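Local coordinates for BauA (Acinetobacter baumannii, PDB 6HCP), which probably carries ferric preacinetobactin across the outer membrane as a TonB-dependent siderophore receptor, at residues Y105-A110 with T527-E532; T60-I65 with N483-L488. One frame throughout, in Å; residues are numbered along the deposited sequence.

Contact 1 of 2, residues Y105-A110 with T527-E532. With C8E ((hydroxyethyloxy)tri(ethyloxy)octane), chain B; EDO (1,2-ethanediol), chain S.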
loop_
_atom_site.group_PDB
_atom_site.type_symbol
_atom_site.label_atom_id
_atom_site.label_comp_id
_atom_site.label_asym_id
_atom_site.label_seq_id
_atom_site.Cartn_x
_atom_site.Cartn_y
_atom_site.Cartn_z
ATOM N N TYR A 105 -10.413 -8.394 26.639
ATOM C CA TYR A 105 -10.342 -9.482 27.576
ATOM C C TYR A 105 -8.938 -9.503 28.187
ATOM O O TYR A 105 -7.950 -9.229 27.494
ATOM C CB TYR A 105 -10.600 -10.814 26.872
ATOM C CG TYR A 105 -11.966 -10.971 26.265
ATOM C CD1 TYR A 105 -12.278 -10.385 25.050
ATOM C CD2 TYR A 105 -12.876 -11.864 26.804
ATOM C CE1 TYR A 105 -13.518 -10.558 24.461
ATOM C CE2 TYR A 105 -14.151 -11.989 26.276
ATOM C CZ TYR A 105 -14.453 -11.386 25.071
ATOM O OH TYR A 105 -15.684 -11.567 24.531
ATOM N N ILE A 106 -8.857 -9.895 29.460
ATOM C CA ILE A 106 -7.598 -10.146 30.145
ATOM C C ILE A 106 -7.656 -11.573 30.712
ATOM O O ILE A 106 -8.647 -11.943 31.348
ATOM C CB ILE A 106 -7.351 -9.085 31.244
ATOM C CG1 ILE A 106 -7.436 -7.656 30.686
ATOM C CG2 ILE A 106 -6.021 -9.342 31.924
ATOM C CD1 ILE A 106 -7.313 -6.561 31.716
ATOM N N ARG A 107 -6.627 -12.378 30.418
ATOM C CA ARG A 107 -6.575 -13.784 30.802
ATOM C C ARG A 107 -7.867 -14.498 30.377
ATOM O O ARG A 107 -8.335 -15.431 31.050
ATOM C CB ARG A 107 -6.328 -13.924 32.305
ATOM C CG ARG A 107 -4.890 -13.610 32.681
ATOM C CD ARG A 107 -4.503 -14.047 34.082
ATOM N NE ARG A 107 -3.079 -13.869 34.280
ATOM C CZ ARG A 107 -2.440 -14.026 35.431
ATOM N NH1 ARG A 107 -3.119 -14.147 36.567
ATOM N NH2 ARG A 107 -1.122 -13.922 35.440
ATOM N N GLY A 108 -8.411 -14.077 29.231
ATOM C CA GLY A 108 -9.507 -14.757 28.582
ATOM C C GLY A 108 -10.869 -14.465 29.183
ATOM O O GLY A 108 -11.852 -15.111 28.799
ATOM N N TYR A 109 -10.954 -13.484 30.085
ATOM C CA TYR A 109 -12.216 -13.030 30.637
ATOM C C TYR A 109 -12.421 -11.543 30.335
ATOM O O TYR A 109 -11.474 -10.766 30.366
ATOM C CB TYR A 109 -12.247 -13.205 32.156
ATOM C CG TYR A 109 -12.407 -14.632 32.608
ATOM C CD1 TYR A 109 -13.560 -15.342 32.347
ATOM C CD2 TYR A 109 -11.373 -15.275 33.266
ATOM C CE1 TYR A 109 -13.708 -16.648 32.774
ATOM C CE2 TYR A 109 -11.488 -16.595 33.658
ATOM C CZ TYR A 109 -12.676 -17.267 33.449
ATOM O OH TYR A 109 -12.829 -18.540 33.913
ATOM N N ALA A 110 -13.680 -11.153 30.158
ATOM C CA ALA A 110 -14.018 -9.756 29.911
ATOM C C ALA A 110 -13.448 -8.893 31.039
ATOM O O ALA A 110 -13.447 -9.277 32.208
ATOM C CB ALA A 110 -15.515 -9.592 29.789
ATOM N N THR A 527 8.716 -12.224 32.375
ATOM C CA THR A 527 7.749 -12.848 33.288
ATOM C C THR A 527 7.259 -14.148 32.650
ATOM O O THR A 527 6.974 -14.189 31.433
ATOM C CB THR A 527 6.564 -11.917 33.583
ATOM O OG1 THR A 527 7.065 -10.685 34.100
ATOM C CG2 THR A 527 5.575 -12.493 34.574
ATOM N N LEU A 528 7.219 -15.213 33.455
ATOM C CA LEU A 528 6.634 -16.461 33.057
ATOM C C LEU A 528 5.598 -16.846 34.110
ATOM O O LEU A 528 5.953 -16.964 35.271
ATOM C CB LEU A 528 7.720 -17.534 32.918
ATOM C CG LEU A 528 7.205 -18.931 32.571
ATOM C CD1 LEU A 528 6.639 -18.964 31.156
ATOM C CD2 LEU A 528 8.285 -19.987 32.724
ATOM N N SER A 529 4.320 -16.949 33.725
ATOM C CA SER A 529 3.294 -17.304 34.708
ATOM C C SER A 529 2.272 -18.297 34.153
ATOM O O SER A 529 2.023 -18.371 32.963
ATOM C CB SER A 529 2.624 -16.084 35.276
ATOM O OG SER A 529 2.213 -15.210 34.260
ATOM N N ALA A 530 1.719 -19.081 35.083
ATOM C CA ALA A 530 0.705 -20.055 34.817
ATOM C C ALA A 530 -0.447 -19.817 35.794
ATOM O O ALA A 530 -0.226 -19.497 36.960
ATOM C CB ALA A 530 1.270 -21.437 34.954
ATOM N N PHE A 531 -1.675 -19.962 35.309
ATOM C CA PHE A 531 -2.820 -19.662 36.125
ATOM C C PHE A 531 -3.959 -20.615 35.786
ATOM O O PHE A 531 -4.046 -21.153 34.697
ATOM C CB PHE A 531 -3.256 -18.206 35.935
ATOM C CG PHE A 531 -3.725 -17.879 34.538
ATOM C CD1 PHE A 531 -5.021 -18.149 34.134
ATOM C CD2 PHE A 531 -2.872 -17.271 33.634
ATOM C CE1 PHE A 531 -5.447 -17.833 32.850
ATOM C CE2 PHE A 531 -3.294 -16.961 32.353
ATOM C CZ PHE A 531 -4.591 -17.222 31.968
ATOM N N GLU A 532 -4.845 -20.784 36.764
ATOM C CA GLU A 532 -6.133 -21.390 36.565
ATOM C C GLU A 532 -7.167 -20.499 37.249
ATOM O O GLU A 532 -7.004 -20.134 38.423
ATOM C CB GLU A 532 -6.190 -22.812 37.132
ATOM C CG GLU A 532 -7.579 -23.409 37.072
ATOM C CD GLU A 532 -7.674 -24.851 37.553
ATOM O OE1 GLU A 532 -7.132 -25.735 36.868
ATOM O OE2 GLU A 532 -8.225 -25.062 38.632
HETATM C C1 C8E B . -2.098 -25.039 29.806
HETATM C C2 C8E B . -2.227 -24.233 31.083
HETATM C C3 C8E B . -1.465 -24.839 32.260
HETATM C C4 C8E B . -1.968 -24.335 33.609
HETATM C C5 C8E B . -2.324 -25.507 34.514
HETATM C C6 C8E B . -2.791 -25.025 35.880
HETATM C C7 C8E B . -1.895 -23.916 36.433
HETATM C C8 C8E B . -2.148 -23.703 37.922
HETATM O O9 C8E B . -1.101 -22.904 38.460
HETATM C C10 C8E B . -1.344 -22.553 39.829
HETATM C C11 C8E B . -0.529 -23.429 40.793
HETATM O O12 C8E B . -0.689 -22.991 42.156
HETATM C C13 C8E B . 0.373 -23.382 43.033
HETATM C C14 C8E B . 0.373 -22.478 44.259
HETATM O O15 C8E B . -0.830 -21.698 44.330
HETATM C C16 C8E B . -1.618 -21.999 45.491
HETATM C C17 C8E B . -1.919 -20.751 46.314
HETATM O O18 C8E B . -0.729 -20.198 46.897
HETATM C C19 C8E B . -0.519 -20.627 48.245
HETATM C C20 C8E B . 0.546 -19.758 48.892
HETATM O O21 C8E B . 0.588 -18.559 48.118
HETATM C C1 EDO S . -8.728 -21.597 41.895
HETATM O O1 EDO S . -8.831 -22.557 42.948
HETATM C C2 EDO S . -8.420 -22.355 40.637
HETATM O O2 EDO S . -9.472 -23.308 40.454
#

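Contact 2 of 2, residues T60-I65 with N483-L488. With C8E ((hydroxyethyloxy)tri(ethyloxy)octane), chain B.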
loop_
_atom_site.group_PDB
_atom_site.type_symbol
_atom_site.label_atom_id
_atom_site.label_comp_id
_atom_site.label_asym_id
_atom_site.label_seq_id
_atom_site.Cartn_x
_atom_site.Cartn_y
_atom_site.Cartn_z
ATOM N N THR A 60 6.328 -7.954 43.464
ATOM C CA THR A 60 4.876 -8.040 43.247
ATOM C C THR A 60 4.506 -9.465 42.853
ATOM O O THR A 60 4.903 -9.938 41.778
ATOM C CB THR A 60 4.428 -7.062 42.163
ATOM O OG1 THR A 60 4.750 -5.728 42.558
ATOM C CG2 THR A 60 2.936 -7.137 41.903
ATOM N N PRO A 61 3.743 -10.198 43.697
ATOM C CA PRO A 61 3.376 -11.585 43.405
ATOM C C PRO A 61 2.105 -11.662 42.547
ATOM O O PRO A 61 1.220 -12.482 42.790
ATOM C CB PRO A 61 3.143 -12.171 44.791
ATOM C CG PRO A 61 2.566 -11.005 45.561
ATOM C CD PRO A 61 3.245 -9.761 45.013
ATOM N N PHE A 62 2.102 -10.849 41.493
ATOM C CA PHE A 62 1.051 -10.769 40.486
ATOM C C PHE A 62 1.733 -10.388 39.174
ATOM O O PHE A 62 2.854 -9.852 39.211
ATOM C CB PHE A 62 0.023 -9.695 40.849
ATOM C CG PHE A 62 -0.725 -9.941 42.131
ATOM C CD1 PHE A 62 -1.799 -10.811 42.167
ATOM C CD2 PHE A 62 -0.312 -9.351 43.312
ATOM C CE1 PHE A 62 -2.411 -11.119 43.371
ATOM C CE2 PHE A 62 -0.939 -9.642 44.505
ATOM C CZ PHE A 62 -1.986 -10.523 44.533
ATOM N N ASN A 63 1.096 -10.721 38.052
ATOM C CA ASN A 63 1.582 -10.340 36.737
ATOM C C ASN A 63 1.064 -8.931 36.416
ATOM O O ASN A 63 -0.144 -8.710 36.235
ATOM C CB ASN A 63 1.179 -11.407 35.712
ATOM C CG ASN A 63 1.843 -11.225 34.360
ATOM O OD1 ASN A 63 2.180 -10.113 33.980
ATOM N ND2 ASN A 63 2.073 -12.316 33.653
ATOM N N THR A 64 1.981 -7.961 36.465
ATOM C CA THR A 64 1.692 -6.544 36.379
ATOM C C THR A 64 2.566 -5.897 35.298
ATOM O O THR A 64 3.679 -6.350 35.025
ATOM C CB THR A 64 1.968 -5.818 37.694
ATOM O OG1 THR A 64 3.328 -6.083 38.072
ATOM C CG2 THR A 64 0.998 -6.238 38.778
ATOM N N ILE A 65 2.028 -4.845 34.683
ATOM C CA ILE A 65 2.818 -4.017 33.770
ATOM C C ILE A 65 2.286 -2.596 33.841
ATOM O O ILE A 65 1.088 -2.379 34.064
ATOM C CB ILE A 65 2.792 -4.578 32.332
ATOM C CG1 ILE A 65 3.721 -3.760 31.427
ATOM C CG2 ILE A 65 1.375 -4.607 31.785
ATOM C CD1 ILE A 65 4.539 -4.569 30.484
ATOM N N ASN A 483 -0.034 -17.108 44.027
ATOM C CA ASN A 483 -1.134 -16.443 44.696
ATOM C C ASN A 483 -2.401 -17.294 44.583
ATOM O O ASN A 483 -2.544 -18.152 43.722
ATOM C CB ASN A 483 -1.328 -15.001 44.212
ATOM C CG ASN A 483 -1.847 -14.891 42.792
ATOM O OD1 ASN A 483 -2.898 -15.457 42.475
ATOM N ND2 ASN A 483 -1.101 -14.202 41.936
ATOM N N TYR A 484 -3.295 -17.044 45.529
ATOM C CA TYR A 484 -4.695 -17.404 45.428
ATOM C C TYR A 484 -5.480 -16.143 45.724
ATOM O O TYR A 484 -5.223 -15.475 46.731
ATOM C CB TYR A 484 -5.092 -18.490 46.433
ATOM C CG TYR A 484 -6.583 -18.738 46.489
ATOM C CD1 TYR A 484 -7.175 -19.660 45.643
ATOM C CD2 TYR A 484 -7.413 -17.942 47.261
ATOM C CE1 TYR A 484 -8.545 -19.854 45.634
ATOM C CE2 TYR A 484 -8.795 -18.071 47.207
ATOM C CZ TYR A 484 -9.362 -19.053 46.416
ATOM O OH TYR A 484 -10.723 -19.198 46.359
ATOM N N ILE A 485 -6.389 -15.787 44.813
ATOM C CA ILE A 485 -7.195 -14.594 44.989
ATOM C C ILE A 485 -8.497 -14.770 44.196
ATOM O O ILE A 485 -8.592 -15.596 43.291
ATOM C CB ILE A 485 -6.382 -13.353 44.578
ATOM C CG1 ILE A 485 -7.033 -12.043 45.009
ATOM C CG2 ILE A 485 -6.076 -13.369 43.088
ATOM C CD1 ILE A 485 -6.093 -10.848 44.969
ATOM N N GLU A 486 -9.511 -14.011 44.575
ATOM C CA GLU A 486 -10.833 -14.162 44.004
ATOM C C GLU A 486 -11.232 -12.869 43.296
ATOM O O GLU A 486 -10.650 -11.830 43.512
ATOM C CB GLU A 486 -11.834 -14.532 45.102
ATOM C CG GLU A 486 -11.446 -15.798 45.848
ATOM C CD GLU A 486 -12.418 -16.238 46.940
ATOM O OE1 GLU A 486 -13.235 -15.408 47.386
ATOM O OE2 GLU A 486 -12.370 -17.445 47.306
ATOM N N GLY A 487 -12.263 -12.985 42.460
ATOM C CA GLY A 487 -13.008 -11.866 41.949
ATOM C C GLY A 487 -14.483 -12.034 42.249
ATOM O O GLY A 487 -14.975 -13.171 42.408
ATOM N N LEU A 488 -15.174 -10.905 42.411
ATOM C CA LEU A 488 -16.579 -10.940 42.786
ATOM C C LEU A 488 -17.430 -10.328 41.674
ATOM O O LEU A 488 -17.071 -9.324 41.061
ATOM C CB LEU A 488 -16.775 -10.191 44.105
ATOM C CG LEU A 488 -16.130 -10.828 45.342
ATOM C CD1 LEU A 488 -16.404 -9.974 46.577
ATOM C CD2 LEU A 488 -16.617 -12.241 45.551
HETATM C C1 C8E B . -2.098 -25.039 29.806
HETATM C C2 C8E B . -2.227 -24.233 31.083
HETATM C C3 C8E B . -1.465 -24.839 32.260
HETATM C C4 C8E B . -1.968 -24.335 33.609
HETATM C C5 C8E B . -2.324 -25.507 34.514
HETATM C C6 C8E B . -2.791 -25.025 35.880
HETATM C C7 C8E B . -1.895 -23.916 36.433
HETATM C C8 C8E B . -2.148 -23.703 37.922
HETATM O O9 C8E B . -1.101 -22.904 38.460
HETATM C C10 C8E B . -1.344 -22.553 39.829
HETATM C C11 C8E B . -0.529 -23.429 40.793
HETATM O O12 C8E B . -0.689 -22.991 42.156
HETATM C C13 C8E B . 0.373 -23.382 43.033
HETATM C C14 C8E B . 0.373 -22.478 44.259
HETATM O O15 C8E B . -0.830 -21.698 44.330
HETATM C C16 C8E B . -1.618 -21.999 45.491
HETATM C C17 C8E B . -1.919 -20.751 46.314
HETATM O O18 C8E B . -0.729 -20.198 46.897
HETATM C C19 C8E B . -0.519 -20.627 48.245
HETATM C C20 C8E B . 0.546 -19.758 48.892
HETATM O O21 C8E B . 0.588 -18.559 48.118
#

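Contact 1 of 2, residues Y105-A110 with T527-E532
Arg107 lays its side chain over one face of the Phe531 ring, and nearly every atom of it finds the ring in turn. CB starts at the far end of the ring, 3.7 Å from Phe531 CZ, and CG stays over the same end, reaching CZ and CE2. CD stands over the middle, 3.6 Å from the centroid of the Phe531 ring and 13° off its normal, a CH-pi contact. NE then moves out to the rim, 3.5 Å from Phe531 CD2, with the guanidinium plane tilted only 19° from the ring. The chain is extended from CG to NE, which carries it from the CZ end, over the centre, to the CD2 side. Arg107 belongs to the type I' turn from Ile106 to Tyr109, a tight hairpin of the plug domain, while Phe531 points inward from strand 524-541 of the 22-stranded barrel that surrounds the plug in TonB-dependent receptors. Beyond the ring, Arg107 NH2 comes within 3.8 Å of Ser529 OG, too long to count as a bond; its salt bridges go to Glu564 and Glu514 of the barrel wall, and Ser529 OG is itself hydrogen-bonded to Glu564. These acids would probably keep the buried arginine charged. On the barrel's outer side, a detergent C8E molecule runs past the backbone, its O9 3.8 Å from Ala530 O.

Contact 2 of 2, residues T60-I65 with N483-L488
Asn483 ND2 gives a hydrogen bond to Pro61 O, 3.0 Å long and nearly straight at 167°, and a second one to Glu514 OE1 of the next barrel strand. The first joins the plug to the wall of a TonB-dependent receptor: Pro61 is the centre of an inverse gamma turn in the plug, whereas Asn483 looks inward from barrel strand 478-489. The donor lies in the plane of the Pro61 carbonyl, and Pro61 O in turn lies close to the Asn483 amide plane. Asn483 OD1 accepts a bond from Gln512 NE2, and with both ends of the amide engaged its orientation is well determined. The Phe62 side chain crosses that of Asn483 at about a right angle, with ring and amide planes 24° apart; Phe62 CD1 is 3.5 Å from Asn483 ND2. The ring turns toward the wall because CG is anti to its own carbonyl carbon (chi1 -63°), though the CB bond does not aim there. Lys518 NZ binds the Thr60 and Phe62 carbonyl oxygens, a second barrel grip on the same turn. Two residues along the strand, Ile485 also points inward and adds a small apolar patch, its CD1 4.0 Å from Phe62 CE1 and 4.1 Å from Phe62 CZ.

Overall arrangement
Both contacts are buried and join the plug to the inner wall of the barrel, their centres about 10 Å apart. Contact 1 uses a plug hairpin and strand 524-541, contact 2 the loop leading into a plug strand and strand 478-489; strand 508-520 runs between these two and supplies Glu514 to both. The direct touch in contact 1 is the aliphatic part of an arginine over an aromatic face, with its charge met by acids of the wall, whereas contact 2 closes with a hydrogen bond from a neutral side-chain amide and a little apolar packing. Asn63 ties them together through a probable hydrogen bond between its ND2 and Ser529 OG, and its CB packs on Arg107.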